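Long-range contacts in citrate synthase (Thermotoga maritima, PDB 2P2W), which probably catalyses the condensation of oxaloacetate with acetyl-CoA and water to give citrate and CoA, a step of the tricarboxylic acid cycle: residues A[17-22]-A[251-256]; A[27-32]-A[46-51]; A[278-283]-A[300-305]; A[112-117]-A[193-198]. All coordinates share one frame; numbering follows the deposited sequence.

Contact 1: A[17-22]-A[251-256]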
loop_
_atom_site.group_PDB
_atom_site.type_symbol
_atom_site.label_atom_id
_atom_site.label_comp_id
_atom_site.label_asym_id
_atom_site.label_seq_id
_atom_site.Cartn_x
_atom_site.Cartn_y
_atom_site.Cartn_z
ATOM N N CYS A 17 -17.256 -12.989 -2.054
ATOM C CA CYS A 17 -18.047 -12.354 -3.096
ATOM C C CYS A 17 -17.917 -12.978 -4.473
ATOM O O CYS A 17 -16.824 -13.335 -4.906
ATOM C CB CYS A 17 -17.647 -10.877 -3.159
ATOM S SG CYS A 17 -18.043 -9.985 -4.679
ATOM N N TYR A 18 -19.050 -13.109 -5.153
ATOM C CA TYR A 18 -19.058 -13.651 -6.501
ATOM C C TYR A 18 -19.376 -12.513 -7.455
ATOM O O TYR A 18 -20.427 -11.876 -7.357
ATOM C CB TYR A 18 -20.098 -14.765 -6.652
ATOM C CG TYR A 18 -20.242 -15.251 -8.082
ATOM C CD1 TYR A 18 -19.117 -15.572 -8.848
ATOM C CD2 TYR A 18 -21.496 -15.362 -8.679
ATOM C CE1 TYR A 18 -19.240 -15.988 -10.175
ATOM C CE2 TYR A 18 -21.632 -15.778 -10.006
ATOM C CZ TYR A 18 -20.503 -16.086 -10.747
ATOM O OH TYR A 18 -20.637 -16.481 -12.060
ATOM N N LEU A 19 -18.446 -12.254 -8.366
ATOM C CA LEU A 19 -18.593 -11.200 -9.355
ATOM C C LEU A 19 -18.857 -11.839 -10.716
ATOM O O LEU A 19 -17.971 -12.467 -11.290
ATOM C CB LEU A 19 -17.314 -10.365 -9.409
ATOM C CG LEU A 19 -17.214 -9.276 -10.479
ATOM C CD1 LEU A 19 -18.376 -8.312 -10.351
ATOM C CD2 LEU A 19 -15.887 -8.547 -10.325
ATOM N N ASP A 20 -20.079 -11.685 -11.217
ATOM C CA ASP A 20 -20.453 -12.247 -12.509
ATOM C C ASP A 20 -20.341 -11.146 -13.558
ATOM O O ASP A 20 -21.305 -10.430 -13.818
ATOM C CB ASP A 20 -21.889 -12.771 -12.455
ATOM C CG ASP A 20 -22.308 -13.475 -13.734
ATOM O OD1 ASP A 20 -21.654 -13.273 -14.776
ATOM O OD2 ASP A 20 -23.306 -14.223 -13.696
ATOM N N GLY A 21 -19.160 -11.011 -14.151
ATOM C CA GLY A 21 -18.943 -9.979 -15.152
ATOM C C GLY A 21 -19.716 -10.170 -16.444
ATOM O O GLY A 21 -20.053 -9.202 -17.122
ATOM N N ILE A 22 -20.005 -11.419 -16.790
ATOM C CA ILE A 22 -20.736 -11.707 -18.021
ATOM C C ILE A 22 -22.196 -11.255 -17.960
ATOM O O ILE A 22 -22.697 -10.645 -18.901
ATOM C CB ILE A 22 -20.679 -13.216 -18.355
ATOM C CG1 ILE A 22 -19.227 -13.634 -18.596
ATOM C CG2 ILE A 22 -21.523 -13.518 -19.590
ATOM C CD1 ILE A 22 -19.046 -15.124 -18.845
ATOM N N ARG A 251 -12.739 -3.944 -15.761
ATOM C CA ARG A 251 -11.909 -5.099 -16.055
ATOM C C ARG A 251 -12.753 -6.376 -16.126
ATOM O O ARG A 251 -12.487 -7.260 -16.943
ATOM C CB ARG A 251 -10.829 -5.238 -14.969
ATOM C CG ARG A 251 -10.005 -6.527 -15.014
ATOM C CD ARG A 251 -9.228 -6.666 -16.310
ATOM N NE ARG A 251 -8.319 -5.547 -16.558
ATOM C CZ ARG A 251 -7.071 -5.457 -16.100
ATOM N NH1 ARG A 251 -6.551 -6.425 -15.348
ATOM N NH2 ARG A 251 -6.333 -4.400 -16.420
ATOM N N VAL A 252 -13.793 -6.451 -15.297
ATOM C CA VAL A 252 -14.626 -7.648 -15.234
ATOM C C VAL A 252 -16.017 -7.556 -15.859
ATOM O O VAL A 252 -16.411 -8.436 -16.622
ATOM C CB VAL A 252 -14.772 -8.120 -13.769
ATOM C CG1 VAL A 252 -15.472 -9.469 -13.720
ATOM C CG2 VAL A 252 -13.394 -8.195 -13.112
ATOM N N TYR A 253 -16.774 -6.519 -15.521
ATOM C CA TYR A 253 -18.084 -6.366 -16.122
ATOM C C TYR A 253 -17.940 -6.198 -17.634
ATOM O O TYR A 253 -17.208 -5.347 -18.124
ATOM C CB TYR A 253 -18.760 -5.115 -15.529
ATOM C CG TYR A 253 -19.199 -5.332 -14.110
ATOM C CD1 TYR A 253 -20.071 -6.374 -13.793
ATOM C CD2 TYR A 253 -18.776 -4.464 -13.100
ATOM C CE1 TYR A 253 -20.501 -6.551 -12.480
ATOM C CE2 TYR A 253 -19.214 -4.636 -11.792
ATOM C CZ TYR A 253 -20.079 -5.670 -11.484
ATOM O OH TYR A 253 -20.546 -5.826 -10.190
ATOM N N LYS A 254 -18.641 -7.082 -18.376
ATOM C CA LYS A 254 -18.719 -6.926 -19.825
ATOM C C LYS A 254 -20.055 -6.304 -20.270
ATOM O O LYS A 254 -20.447 -6.339 -21.429
ATOM C CB LYS A 254 -18.565 -8.308 -20.449
ATOM C CG LYS A 254 -17.172 -8.882 -20.202
ATOM C CD LYS A 254 -16.980 -10.234 -20.884
ATOM C CE LYS A 254 -15.532 -10.726 -20.803
ATOM N NZ LYS A 254 -15.143 -11.312 -22.083
ATOM N N THR A 255 -20.769 -5.760 -19.264
ATOM C CA THR A 255 -22.053 -5.112 -19.511
ATOM C C THR A 255 -22.337 -4.098 -18.402
ATOM O O THR A 255 -21.432 -3.572 -17.768
ATOM C CB THR A 255 -23.139 -6.190 -19.501
ATOM O OG1 THR A 255 -24.406 -5.593 -19.795
ATOM C CG2 THR A 255 -23.209 -6.835 -18.114
ATOM N N TYR A 256 -23.592 -3.800 -18.097
ATOM C CA TYR A 256 -23.897 -2.852 -17.034
ATOM C C TYR A 256 -23.384 -3.293 -15.668
ATOM O O TYR A 256 -23.372 -4.479 -15.345
ATOM C CB TYR A 256 -25.408 -2.624 -16.929
ATOM C CG TYR A 256 -26.039 -1.998 -18.151
ATOM C CD1 TYR A 256 -26.102 -0.614 -18.289
ATOM C CD2 TYR A 256 -26.584 -2.790 -19.164
ATOM C CE1 TYR A 256 -26.693 -0.026 -19.405
ATOM C CE2 TYR A 256 -27.183 -2.213 -20.288
ATOM C CZ TYR A 256 -27.232 -0.830 -20.398
ATOM O OH TYR A 256 -27.822 -0.245 -21.492
#
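Leu19 on strand 17-20 divides its two methyls between neighbouring residues of the loop 251-256. With CG anti to the backbone N (chi1 175°), its branched end is turned to the loop, and CD2 meets Val252 tip to tip, 3.5 Å from CG1. The other methyl, CD1, lies tightly packed 3.3 Å from Tyr253 CZ, the two side chains crossing at about a right angle. Glycine suits position 21 because a beta carbon would run into Val252 O; instead Gly21 CA makes a CA-H...O contact with that oxygen at 3.3 Å. Gly21 O accepts from Lys254 N at 2.8 Å, almost straight at 177°, although the donor lies above the carbonyl plane. Beyond the segments, Tyr253 OH bonds to Gln176 and its ring meets that of His250, a predicted active-site residue. With the ring cut back to an alanine here, Leu19 CD1 would probably face a gap and Gln176 OE1 would lose its phenol partner. One main-chain bond and close apolar packing join the loop following His250 to the strand's end.

Contact 2: A[27-32]-A[46-51]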
loop_
_atom_site.group_PDB
_atom_site.type_symbol
_atom_site.label_atom_id
_atom_site.label_comp_id
_atom_site.label_asym_id
_atom_site.label_seq_id
_atom_site.Cartn_x
_atom_site.Cartn_y
_atom_site.Cartn_z
ATOM N N TYR A 27 -22.709 -10.464 -5.968
ATOM C CA TYR A 27 -23.281 -11.107 -4.791
ATOM C C TYR A 27 -22.320 -11.063 -3.606
ATOM O O TYR A 27 -21.114 -11.203 -3.779
ATOM C CB TYR A 27 -23.588 -12.580 -5.094
ATOM C CG TYR A 27 -24.376 -12.818 -6.362
ATOM C CD1 TYR A 27 -23.729 -12.933 -7.590
ATOM C CD2 TYR A 27 -25.765 -12.922 -6.335
ATOM C CE1 TYR A 27 -24.442 -13.149 -8.764
ATOM C CE2 TYR A 27 -26.492 -13.140 -7.505
ATOM C CZ TYR A 27 -25.823 -13.253 -8.714
ATOM O OH TYR A 27 -26.530 -13.484 -9.869
ATOM N N TYR A 28 -22.865 -10.860 -2.411
ATOM C CA TYR A 28 -22.069 -10.871 -1.187
ATOM C C TYR A 28 -22.443 -12.196 -0.526
ATOM O O TYR A 28 -23.589 -12.383 -0.110
ATOM C CB TYR A 28 -22.460 -9.728 -0.250
ATOM C CG TYR A 28 -22.027 -8.341 -0.684
ATOM C CD1 TYR A 28 -21.268 -8.139 -1.843
ATOM C CD2 TYR A 28 -22.373 -7.225 0.081
ATOM C CE1 TYR A 28 -20.864 -6.847 -2.226
ATOM C CE2 TYR A 28 -21.979 -5.944 -0.289
ATOM C CZ TYR A 28 -21.227 -5.760 -1.441
ATOM O OH TYR A 28 -20.851 -4.485 -1.803
ATOM N N ARG A 29 -21.483 -13.110 -0.443
ATOM C CA ARG A 29 -21.725 -14.423 0.145
ATOM C C ARG A 29 -23.057 -15.032 -0.309
ATOM O O ARG A 29 -23.826 -15.558 0.502
ATOM C CB ARG A 29 -21.665 -14.343 1.678
ATOM C CG ARG A 29 -20.254 -14.089 2.222
ATOM C CD ARG A 29 -20.223 -14.108 3.747
ATOM N NE ARG A 29 -18.955 -13.627 4.296
ATOM C CZ ARG A 29 -17.811 -14.306 4.273
ATOM N NH1 ARG A 29 -17.758 -15.512 3.722
ATOM N NH2 ARG A 29 -16.718 -13.780 4.814
ATOM N N GLY A 30 -23.332 -14.942 -1.609
ATOM C CA GLY A 30 -24.548 -15.526 -2.160
ATOM C C GLY A 30 -25.780 -14.646 -2.322
ATOM O O GLY A 30 -26.709 -15.007 -3.054
ATOM N N ILE A 31 -25.806 -13.501 -1.653
ATOM C CA ILE A 31 -26.953 -12.604 -1.742
ATOM C C ILE A 31 -26.692 -11.460 -2.719
ATOM O O ILE A 31 -25.638 -10.818 -2.673
ATOM C CB ILE A 31 -27.299 -12.005 -0.356
ATOM C CG1 ILE A 31 -27.586 -13.130 0.642
ATOM C CG2 ILE A 31 -28.512 -11.085 -0.468
ATOM C CD1 ILE A 31 -27.978 -12.637 2.032
ATOM N N PRO A 32 -27.653 -11.189 -3.619
ATOM C CA PRO A 32 -27.506 -10.110 -4.601
ATOM C C PRO A 32 -27.258 -8.786 -3.879
ATOM O O PRO A 32 -27.950 -8.462 -2.916
ATOM C CB PRO A 32 -28.848 -10.122 -5.334
ATOM C CG PRO A 32 -29.271 -11.557 -5.236
ATOM C CD PRO A 32 -28.937 -11.888 -3.800
ATOM N N ALA A 46 -22.247 -5.412 6.944
ATOM C CA ALA A 46 -20.856 -5.547 7.370
ATOM C C ALA A 46 -20.742 -6.801 8.233
ATOM O O ALA A 46 -19.780 -7.565 8.129
ATOM C CB ALA A 46 -20.425 -4.320 8.161
ATOM N N TYR A 47 -21.740 -7.009 9.085
ATOM C CA TYR A 47 -21.762 -8.182 9.951
ATOM C C TYR A 47 -21.756 -9.421 9.059
ATOM O O TYR A 47 -20.996 -10.366 9.279
ATOM C CB TYR A 47 -23.030 -8.181 10.806
ATOM C CG TYR A 47 -23.130 -9.354 11.756
ATOM C CD1 TYR A 47 -23.515 -10.617 11.301
ATOM C CD2 TYR A 47 -22.824 -9.206 13.104
ATOM C CE1 TYR A 47 -23.595 -11.705 12.172
ATOM C CE2 TYR A 47 -22.901 -10.284 13.983
ATOM C CZ TYR A 47 -23.287 -11.529 13.510
ATOM O OH TYR A 47 -23.371 -12.587 14.384
ATOM N N PHE A 48 -22.616 -9.398 8.047
ATOM C CA PHE A 48 -22.744 -10.507 7.109
ATOM C C PHE A 48 -21.431 -10.798 6.384
ATOM O O PHE A 48 -21.047 -11.955 6.215
ATOM C CB PHE A 48 -23.854 -10.196 6.102
ATOM C CG PHE A 48 -24.104 -11.294 5.108
ATOM C CD1 PHE A 48 -24.194 -12.620 5.521
ATOM C CD2 PHE A 48 -24.279 -10.999 3.761
ATOM C CE1 PHE A 48 -24.456 -13.639 4.604
ATOM C CE2 PHE A 48 -24.543 -12.008 2.836
ATOM C CZ PHE A 48 -24.630 -13.332 3.261
ATOM N N LEU A 49 -20.737 -9.747 5.961
ATOM C CA LEU A 49 -19.468 -9.923 5.260
ATOM C C LEU A 49 -18.375 -10.499 6.167
ATOM O O LEU A 49 -17.622 -11.377 5.752
ATOM C CB LEU A 49 -19.006 -8.590 4.660
ATOM C CG LEU A 49 -19.780 -8.140 3.418
ATOM C CD1 LEU A 49 -19.377 -6.724 3.017
ATOM C CD2 LEU A 49 -19.504 -9.120 2.281
ATOM N N TRP A 50 -18.298 -10.014 7.405
ATOM C CA TRP A 50 -17.284 -10.482 8.348
ATOM C C TRP A 50 -17.575 -11.825 9.015
ATOM O O TRP A 50 -16.666 -12.628 9.212
ATOM C CB TRP A 50 -17.054 -9.445 9.459
ATOM C CG TRP A 50 -16.185 -8.285 9.068
ATOM C CD1 TRP A 50 -15.016 -8.336 8.358
ATOM C CD2 TRP A 50 -16.389 -6.910 9.406
ATOM N NE1 TRP A 50 -14.479 -7.074 8.234
ATOM C CE2 TRP A 50 -15.302 -6.180 8.867
ATOM C CE3 TRP A 50 -17.385 -6.220 10.113
ATOM C CZ2 TRP A 50 -15.183 -4.792 9.014
ATOM C CZ3 TRP A 50 -17.267 -4.838 10.259
ATOM C CH2 TRP A 50 -16.171 -4.140 9.709
ATOM N N TYR A 51 -18.834 -12.067 9.365
ATOM C CA TYR A 51 -19.200 -13.304 10.055
ATOM C C TYR A 51 -19.752 -14.436 9.203
ATOM O O TYR A 51 -19.806 -15.577 9.658
ATOM C CB TYR A 51 -20.170 -12.981 11.190
ATOM C CG TYR A 51 -19.513 -12.203 12.308
ATOM C CD1 TYR A 51 -18.718 -12.847 13.259
ATOM C CD2 TYR A 51 -19.651 -10.817 12.394
ATOM C CE1 TYR A 51 -18.076 -12.130 14.265
ATOM C CE2 TYR A 51 -19.015 -10.093 13.393
ATOM C CZ TYR A 51 -18.229 -10.755 14.326
ATOM O OH TYR A 51 -17.601 -10.038 15.318
#
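Over one face of the Phe48 ring lies Arg29 CD, while Leu49 O sits at the edge of the guanidinium, in its plane. Phe48 CZ is 3.5 Å from Arg29 CB, and Ile31 CD1 reaches Phe48 CE2 obliquely at 3.6 Å. The arginine chain is extended from CG to NE, long enough to grip Leu49 O side-on with two nitrogens: NE at 3.0 Å and NH2 at 2.7 Å, the latter the straighter bond at 153°. Leu49 O lies in the last turn of helix 42-51, where the partial negative charge of the helix end would probably favour a guanidinium. Leu49 CD2 packs against Tyr28 CB at 3.9 Å, and Tyr28 OH bonds to Ile171 O. Arg29 and Gly30 form the corners of a type I' turn from Tyr28 to Ile31, where Gly30's backbone angles call for glycine. This hairpin joins strands 25-28 and 31-32; it also meets the second subunit, with Ile31 on Val355 of that subunit, while Leu49 touches Val327 of helix 317-337.

Contact 3: A[278-283]-A[300-305]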
loop_
_atom_site.group_PDB
_atom_site.type_symbol
_atom_site.label_atom_id
_atom_site.label_comp_id
_atom_site.label_asym_id
_atom_site.label_seq_id
_atom_site.Cartn_x
_atom_site.Cartn_y
_atom_site.Cartn_z
ATOM N N ARG A 278 -28.233 14.770 -15.392
ATOM C CA ARG A 278 -28.724 14.852 -16.770
ATOM C C ARG A 278 -27.586 14.592 -17.757
ATOM O O ARG A 278 -27.749 13.858 -18.731
ATOM C CB ARG A 278 -29.328 16.235 -17.059
ATOM C CG ARG A 278 -30.555 16.633 -16.230
ATOM C CD ARG A 278 -31.810 15.850 -16.601
ATOM N NE ARG A 278 -33.013 16.371 -15.935
ATOM C CZ ARG A 278 -33.751 17.391 -16.374
ATOM N NH1 ARG A 278 -33.430 18.025 -17.493
ATOM N NH2 ARG A 278 -34.817 17.784 -15.685
ATOM N N ILE A 279 -26.435 15.205 -17.508
ATOM C CA ILE A 279 -25.287 15.031 -18.393
ATOM C C ILE A 279 -24.778 13.585 -18.360
ATOM O O ILE A 279 -24.524 12.983 -19.403
ATOM C CB ILE A 279 -24.139 16.001 -18.005
ATOM C CG1 ILE A 279 -24.629 17.448 -18.125
ATOM C CG2 ILE A 279 -22.927 15.784 -18.916
ATOM C CD1 ILE A 279 -23.669 18.489 -17.567
ATOM N N ALA A 280 -24.638 13.032 -17.161
ATOM C CA ALA A 280 -24.155 11.659 -17.000
ATOM C C ALA A 280 -25.098 10.658 -17.674
ATOM O O ALA A 280 -24.662 9.675 -18.286
ATOM C CB ALA A 280 -24.023 11.332 -15.516
ATOM N N SER A 281 -26.396 10.912 -17.554
ATOM C CA SER A 281 -27.390 10.033 -18.152
ATOM C C SER A 281 -27.297 10.094 -19.673
ATOM O O SER A 281 -27.414 9.073 -20.354
ATOM C CB SER A 281 -28.791 10.439 -17.691
ATOM O OG SER A 281 -29.735 9.442 -18.033
ATOM N N LYS A 282 -27.086 11.297 -20.204
ATOM C CA LYS A 282 -26.979 11.476 -21.648
ATOM C C LYS A 282 -25.697 10.829 -22.165
ATOM O O LYS A 282 -25.666 10.277 -23.266
ATOM C CB LYS A 282 -26.981 12.964 -21.998
ATOM C CG LYS A 282 -27.062 13.248 -23.492
ATOM C CD LYS A 282 -28.358 12.712 -24.081
ATOM C CE LYS A 282 -28.579 13.231 -25.490
ATOM N NZ LYS A 282 -29.889 12.779 -26.023
ATOM N N LEU A 283 -24.638 10.906 -21.364
ATOM C CA LEU A 283 -23.357 10.318 -21.738
ATOM C C LEU A 283 -23.530 8.804 -21.876
ATOM O O LEU A 283 -23.034 8.193 -22.825
ATOM C CB LEU A 283 -22.304 10.643 -20.677
ATOM C CG LEU A 283 -20.861 10.196 -20.927
ATOM C CD1 LEU A 283 -20.367 10.729 -22.275
ATOM C CD2 LEU A 283 -19.980 10.719 -19.787
ATOM N N ASP A 300 -18.616 4.414 -10.417
ATOM C CA ASP A 300 -18.054 5.752 -10.205
ATOM C C ASP A 300 -18.825 6.886 -10.888
ATOM O O ASP A 300 -18.794 8.029 -10.426
ATOM C CB ASP A 300 -16.595 5.821 -10.680
ATOM C CG ASP A 300 -15.686 4.838 -9.958
ATOM O OD1 ASP A 300 -15.920 4.574 -8.761
ATOM O OD2 ASP A 300 -14.722 4.349 -10.591
ATOM N N LEU A 301 -19.496 6.578 -11.994
ATOM C CA LEU A 301 -20.243 7.598 -12.726
ATOM C C LEU A 301 -21.385 8.181 -11.901
ATOM O O LEU A 301 -21.547 9.398 -11.825
ATOM C CB LEU A 301 -20.806 7.027 -14.039
ATOM C CG LEU A 301 -21.543 8.019 -14.956
ATOM C CD1 LEU A 301 -20.563 9.067 -15.475
ATOM C CD2 LEU A 301 -22.182 7.275 -16.122
ATOM N N TYR A 302 -22.173 7.314 -11.275
ATOM C CA TYR A 302 -23.310 7.773 -10.495
ATOM C C TYR A 302 -23.082 7.944 -9.003
ATOM O O TYR A 302 -23.780 8.729 -8.362
ATOM C CB TYR A 302 -24.502 6.853 -10.757
ATOM C CG TYR A 302 -24.955 6.914 -12.197
ATOM C CD1 TYR A 302 -25.424 8.110 -12.749
ATOM C CD2 TYR A 302 -24.892 5.788 -13.018
ATOM C CE1 TYR A 302 -25.816 8.183 -14.078
ATOM C CE2 TYR A 302 -25.284 5.847 -14.352
ATOM C CZ TYR A 302 -25.744 7.047 -14.877
ATOM O OH TYR A 302 -26.119 7.110 -16.198
ATOM N N SER A 303 -22.126 7.218 -8.435
ATOM C CA SER A 303 -21.856 7.381 -7.012
ATOM C C SER A 303 -21.360 8.811 -6.795
ATOM O O SER A 303 -21.750 9.472 -5.829
ATOM C CB SER A 303 -20.792 6.387 -6.530
ATOM O OG SER A 303 -19.523 6.688 -7.081
ATOM N N SER A 304 -20.511 9.284 -7.704
ATOM C CA SER A 304 -19.971 10.638 -7.602
ATOM C C SER A 304 -21.083 11.682 -7.678
ATOM O O SER A 304 -21.084 12.650 -6.916
ATOM C CB SER A 304 -18.939 10.901 -8.709
ATOM O OG SER A 304 -19.530 10.893 -9.996
ATOM N N VAL A 305 -22.033 11.487 -8.590
ATOM C CA VAL A 305 -23.137 12.437 -8.721
ATOM C C VAL A 305 -23.991 12.435 -7.451
ATOM O O VAL A 305 -24.401 13.492 -6.967
ATOM C CB VAL A 305 -24.016 12.113 -9.960
ATOM C CG1 VAL A 305 -25.221 13.051 -10.009
ATOM C CG2 VAL A 305 -23.188 12.285 -11.235
#
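Asp300 O, of a predicted active-site residue, takes two bonds from Ser304, one from OG at 3.0 Å in the carbonyl plane and a weak one from its backbone N, in a helix whose Leu301, Tyr302 and Val305 pack on Ala280 across the contact. Serine suits a buried helix position because its hydroxyl can be satisfied within the helix. Ala280 CB touches Tyr302 CE1 at 3.9 Å and Leu301 CD1 at 4.1 Å, with Val305 CG2 farther off at 4.5 Å. The short methyl suits an interface shared by three larger side chains. Helices 275-289 and 299-309 run nearly antiparallel here, 171° between the segments with axes 10.5 Å apart, a helix pair of the largely alpha-helical citrate synthase fold. Leu301 CD2 lies over one face of the Tyr302 ring, offset toward its rim. With CG anti to the carbonyl carbon (chi1 -64°), Tyr302 sends its OH to within 3.7 Å of Ser281 CA. The hydroxyl bonds to Glu284, farther along helix 275-289.

Contact 4: A[112-117]-A[193-198]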
loop_
_atom_site.group_PDB
_atom_site.type_symbol
_atom_site.label_atom_id
_atom_site.label_comp_id
_atom_site.label_asym_id
_atom_site.label_seq_id
_atom_site.Cartn_x
_atom_site.Cartn_y
_atom_site.Cartn_z
ATOM N N ARG A 112 -10.252 -9.750 13.223
ATOM C CA ARG A 112 -11.602 -9.331 12.871
ATOM C C ARG A 112 -12.060 -8.230 13.829
ATOM O O ARG A 112 -12.728 -7.280 13.425
ATOM C CB ARG A 112 -12.563 -10.524 12.927
ATOM C CG ARG A 112 -14.008 -10.169 12.593
ATOM C CD ARG A 112 -14.812 -11.401 12.208
ATOM N NE ARG A 112 -14.753 -12.450 13.222
ATOM C CZ ARG A 112 -15.279 -13.663 13.075
ATOM N NH1 ARG A 112 -15.908 -13.987 11.950
ATOM N NH2 ARG A 112 -15.175 -14.557 14.051
ATOM N N GLU A 113 -11.692 -8.354 15.100
ATOM C CA GLU A 113 -12.067 -7.348 16.090
ATOM C C GLU A 113 -11.387 -6.039 15.697
ATOM O O GLU A 113 -11.968 -4.955 15.802
ATOM C CB GLU A 113 -11.605 -7.781 17.481
ATOM C CG GLU A 113 -12.228 -6.999 18.625
ATOM C CD GLU A 113 -13.735 -7.162 18.685
ATOM O OE1 GLU A 113 -14.226 -8.266 18.373
ATOM O OE2 GLU A 113 -14.428 -6.194 19.058
ATOM N N LYS A 114 -10.149 -6.152 15.230
ATOM C CA LYS A 114 -9.384 -4.991 14.803
ATOM C C LYS A 114 -10.050 -4.345 13.587
ATOM O O LYS A 114 -10.132 -3.116 13.490
ATOM C CB LYS A 114 -7.954 -5.415 14.454
ATOM C CG LYS A 114 -6.982 -4.263 14.290
ATOM C CD LYS A 114 -5.538 -4.740 14.403
ATOM C CE LYS A 114 -5.343 -5.656 15.605
ATOM N NZ LYS A 114 -4.881 -4.910 16.808
ATOM N N ALA A 115 -10.524 -5.181 12.662
ATOM C CA ALA A 115 -11.184 -4.699 11.451
ATOM C C ALA A 115 -12.447 -3.935 11.825
ATOM O O ALA A 115 -12.720 -2.867 11.282
ATOM C CB ALA A 115 -11.536 -5.875 10.538
ATOM N N ILE A 116 -13.216 -4.498 12.754
ATOM C CA ILE A 116 -14.451 -3.874 13.215
ATOM C C ILE A 116 -14.182 -2.491 13.810
ATOM O O ILE A 116 -14.898 -1.528 13.521
ATOM C CB ILE A 116 -15.149 -4.763 14.276
ATOM C CG1 ILE A 116 -15.606 -6.074 13.624
ATOM C CG2 ILE A 116 -16.329 -4.015 14.905
ATOM C CD1 ILE A 116 -16.175 -7.100 14.605
ATOM N N ARG A 117 -13.143 -2.395 14.637
ATOM C CA ARG A 117 -12.798 -1.128 15.274
ATOM C C ARG A 117 -12.327 -0.068 14.280
ATOM O O ARG A 117 -12.747 1.088 14.350
ATOM C CB ARG A 117 -11.724 -1.350 16.346
ATOM C CG ARG A 117 -11.275 -0.074 17.049
ATOM C CD ARG A 117 -10.706 -0.381 18.427
ATOM N NE ARG A 117 -9.614 -1.351 18.375
ATOM C CZ ARG A 117 -8.416 -1.107 17.850
ATOM N NH1 ARG A 117 -8.146 0.084 17.326
ATOM N NH2 ARG A 117 -7.484 -2.051 17.855
ATOM N N SER A 193 2.128 -8.426 7.312
ATOM C CA SER A 193 2.185 -7.099 7.915
ATOM C C SER A 193 0.898 -6.836 8.671
ATOM O O SER A 193 -0.048 -7.607 8.564
ATOM C CB SER A 193 2.364 -6.066 6.786
ATOM O OG SER A 193 2.674 -4.772 7.338
ATOM N N ASP A 194 0.844 -5.752 9.438
ATOM C CA ASP A 194 -0.344 -5.428 10.230
ATOM C C ASP A 194 -1.528 -4.970 9.381
ATOM O O ASP A 194 -1.361 -4.524 8.242
ATOM C CB ASP A 194 -0.017 -4.341 11.248
ATOM C CG ASP A 194 0.383 -3.048 10.590
ATOM O OD1 ASP A 194 1.576 -2.906 10.238
ATOM O OD2 ASP A 194 -0.500 -2.188 10.401
ATOM N N LEU A 195 -2.726 -5.065 9.953
ATOM C CA LEU A 195 -3.944 -4.683 9.246
ATOM C C LEU A 195 -3.960 -3.219 8.794
ATOM O O LEU A 195 -4.473 -2.905 7.716
ATOM C CB LEU A 195 -5.172 -4.969 10.120
ATOM C CG LEU A 195 -6.544 -4.820 9.447
ATOM C CD1 LEU A 195 -6.662 -5.795 8.281
ATOM C CD2 LEU A 195 -7.635 -5.099 10.464
ATOM N N TYR A 196 -3.403 -2.323 9.602
ATOM C CA TYR A 196 -3.385 -0.908 9.231
ATOM C C TYR A 196 -2.549 -0.696 7.973
ATOM O O TYR A 196 -2.937 0.064 7.082
ATOM C CB TYR A 196 -2.838 -0.065 10.383
ATOM C CG TYR A 196 -3.553 -0.344 11.680
ATOM C CD1 TYR A 196 -4.926 -0.116 11.803
ATOM C CD2 TYR A 196 -2.873 -0.889 12.767
ATOM C CE1 TYR A 196 -5.605 -0.429 12.981
ATOM C CE2 TYR A 196 -3.541 -1.205 13.949
ATOM C CZ TYR A 196 -4.905 -0.974 14.048
ATOM O OH TYR A 196 -5.568 -1.303 15.211
ATOM N N SER A 197 -1.410 -1.376 7.900
ATOM C CA SER A 197 -0.542 -1.271 6.736
ATOM C C SER A 197 -1.273 -1.740 5.480
ATOM O O SER A 197 -1.161 -1.117 4.420
ATOM C CB SER A 197 0.730 -2.097 6.936
ATOM O OG SER A 197 1.564 -1.518 7.924
ATOM N N CYS A 198 -2.014 -2.840 5.594
ATOM C CA CYS A 198 -2.761 -3.357 4.453
ATOM C C CYS A 198 -3.762 -2.301 3.982
ATOM O O CYS A 198 -3.867 -2.016 2.789
ATOM C CB CYS A 198 -3.519 -4.632 4.836
ATOM S SG CYS A 198 -2.476 -5.979 5.440
#
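Lys114 crosses the end of Tyr196 at about a right angle, its aliphatic CG 3.4 Å from the phenol OH and its CD 3.8 Å from Tyr196 CZ. With CG anti to the backbone N (chi1 -167°) and chi2 extended, the chain carries both methylenes past the phenol; the later bends turn only its end. Cut back to an alanine here, the chain loses CG and CD, and the phenol end of Tyr196 would probably be freer to move. Next comes Ala115, whose small side chain lets Leu195 come close: Leu195 CD2 is 3.6 Å from Ala115 N and 4.0 Å from its CB. Both residues also touch Thr330 of helix 317-337. Farther along the helix, Arg117 gives Tyr196 OH a weak hydrogen bond from NH2 at 3.3 Å. Asp194 is the N-cap of helix 195-207, its OD2 accepting from Ser197 N at 2.8 Å, and is salt-bridged to Lys207 of the second subunit. This aspartate-capped helix start packs through Leu195 and Tyr196 on the side of helix 110-133.

Contacts 1 and 2 share the small antiparallel sheet, where Tyr18 O lies 3.0 Å from Tyr27 N, a probable strand-to-strand hydrogen bond. Contact 2 passes on to contact 4 through helix 42-51: Trp50 O is 3.1 Å from Arg112 NH1, and Tyr51 packs on Ile116. All three touch the second subunit, whereas contact 3 meets no other chain and lies about 34 Å, centre to centre, from contact 4, on the opposite side of the chain's centre. Contacts 1 and 3 both reach the predicted active site: Tyr253's side chain is about 4 Å from that of His250, and 300-305 contains Asp300. Arg251 hydrogen-bonds a bound citrate, probably from the crystallisation liquor, while contact 4 is remote from the site.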